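PDB 2AE8: imidazoleglycerol-phosphate dehydratase from Staphylococcus aureus subsp. aureus, which catalyses the manganese-dependent dehydration of imidazoleglycerol phosphate to imidazoleacetol phosphate, the sixth step of histidine biosynthesis. Local coordinates for residues B[54-57]-B[63-66]. Sequence-based numbering, arbitrary orientation. Where two conformers were deposited one is given.
Sequences SHIN and LNHM
Ile56 and Asn64 meet where strand 55-57 passes helix 61-74, the first two elements of a beta-alpha-beta unit that returns to the sheet through strand 77-82, parallel to the first. This unit belongs to one of the two duplicated half-domains of the dehydratase, each a four-stranded sheet with helices.

The nonpolar part is small. Ile56 points at the helix, its side chain and that of Asn64 running past each other in opposite senses. The touch is made by CG2, anti to the backbone N, 3.6 Å from Asn64 OD1. The isoleucine continues onto Thr68 and Thr71, one and two turns further along the same helix.

No direct hydrogen bond crosses between 54-57 and 63-66. With chi1 at -73°, Asn64 CG sits beside its own backbone N and the amide group comes up beside Ile56 and Asn57. Ile56 O lies over the amide face, 3.7 Å from Asn64 CG, while OD1 is hydrogen-bonded to Thr58 OG1 just beyond the strand. Asn57 leaves the backbone pointing away from the helix, yet its OD1 still reaches a water shared with Asn64; its ND2 is hydrogen-bonded to Glu81 OE1 on strand 77-82. Each amide thus has a second partner besides that water.

One residue on, the His65 side chain leaves the helix pointing away from the strand and binds a magnesium ion here together with His187 and Glu191, and one of the enzyme's two manganese ions. The bridging water donates to Asn57 OD1 at 2.6 Å and accepts from Asn64 ND2 at 3.0 Å.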
loop_
_atom_site.group_PDB
_atom_site.type_symbol
_atom_site.label_atom_id
_atom_site.label_comp_id
_atom_site.label_asym_id
_atom_site.label_seq_id
_atom_site.Cartn_x
_atom_site.Cartn_y
_atom_site.Cartn_z
ATOM N N SER B 54 3.463 53.604 -26.495
ATOM C CA SER B 54 2.550 53.270 -25.405
ATOM C C SER B 54 2.953 54.012 -24.159
ATOM O O SER B 54 4.138 54.190 -23.902
ATOM C CB SER B 54 2.562 51.764 -25.120
ATOM O OG SER B 54 1.911 51.045 -26.155
ATOM N N HIS B 55 1.963 54.442 -23.386
ATOM C CA HIS B 55 2.214 55.070 -22.096
ATOM C C HIS B 55 1.413 54.323 -21.044
ATOM O O HIS B 55 0.192 54.439 -20.990
ATOM C CB HIS B 55 1.823 56.553 -22.101
ATOM C CG HIS B 55 1.678 57.138 -20.728
ATOM N ND1 HIS B 55 2.743 57.660 -20.024
ATOM C CD2 HIS B 55 0.595 57.275 -19.926
ATOM C CE1 HIS B 55 2.323 58.096 -18.849
ATOM N NE2 HIS B 55 1.022 57.875 -18.765
ATOM N N ILE B 56 2.105 53.560 -20.208
ATOM C CA ILE B 56 1.421 52.694 -19.251
ATOM C C ILE B 56 1.685 53.100 -17.803
ATOM O O ILE B 56 2.797 52.974 -17.295
ATOM C CB ILE B 56 1.750 51.209 -19.527
ATOM C CG1 ILE B 56 1.210 50.817 -20.913
ATOM C CG2 ILE B 56 1.153 50.314 -18.424
ATOM C CD1 ILE B 56 1.958 49.735 -21.608
ATOM N N ASN B 57 0.648 53.613 -17.158
ATOM C CA ASN B 57 0.733 54.082 -15.788
ATOM C C ASN B 57 -0.387 53.492 -14.944
ATOM O O ASN B 57 -1.383 54.178 -14.644
ATOM C CB ASN B 57 0.685 55.617 -15.743
ATOM C CG ASN B 57 0.861 56.164 -14.333
ATOM O OD1 ASN B 57 1.577 55.582 -13.513
ATOM N ND2 ASN B 57 0.202 57.280 -14.043
ATOM N N LEU B 63 2.877 45.158 -13.107
ATOM C CA LEU B 63 1.842 45.190 -14.138
ATOM C C LEU B 63 2.269 46.107 -15.294
ATOM O O LEU B 63 2.071 45.761 -16.456
ATOM C CB LEU B 63 0.482 45.607 -13.562
ATOM C CG LEU B 63 -0.745 45.461 -14.479
ATOM C CD1 LEU B 63 -0.920 44.038 -14.999
ATOM C CD2 LEU B 63 -2.011 45.950 -13.765
ATOM N N ASN B 64 2.897 47.241 -14.966
ATOM C CA ASN B 64 3.506 48.106 -15.995
ATOM C C ASN B 64 4.424 47.343 -16.941
ATOM O O ASN B 64 4.297 47.463 -18.165
ATOM C CB ASN B 64 4.256 49.288 -15.364
ATOM C CG ASN B 64 3.314 50.338 -14.809
ATOM O OD1 ASN B 64 2.101 50.242 -14.964
ATOM N ND2 ASN B 64 3.868 51.343 -14.145
ATOM N N HIS B 65 5.333 46.544 -16.385
ATOM C CA HIS B 65 6.285 45.810 -17.204
ATOM C C HIS B 65 5.581 44.789 -18.097
ATOM O O HIS B 65 5.900 44.671 -19.297
ATOM C CB HIS B 65 7.362 45.129 -16.346
ATOM C CG HIS B 65 8.390 44.381 -17.148
ATOM N ND1 HIS B 65 9.020 44.925 -18.249
ATOM C CD2 HIS B 65 8.913 43.139 -16.997
ATOM C CE1 HIS B 65 9.864 44.042 -18.756
ATOM N NE2 HIS B 65 9.819 42.949 -18.016
HETATM N N MSE B 66 4.627 44.059 -17.518
HETATM C CA MSE B 66 3.892 43.019 -18.268
HETATM C C MSE B 66 3.054 43.597 -19.434
HETATM O O MSE B 66 3.034 43.045 -20.545
HETATM C CB MSE B 66 3.011 42.197 -17.316
HETATM C CG MSE B 66 3.807 41.303 -16.329
HETATM SE SE MSE B 66 5.125 40.074 -17.166
HETATM C CE MSE B 66 6.761 41.060 -16.834
HETATM O O HOH W 1 2.449 53.323 -12.451
#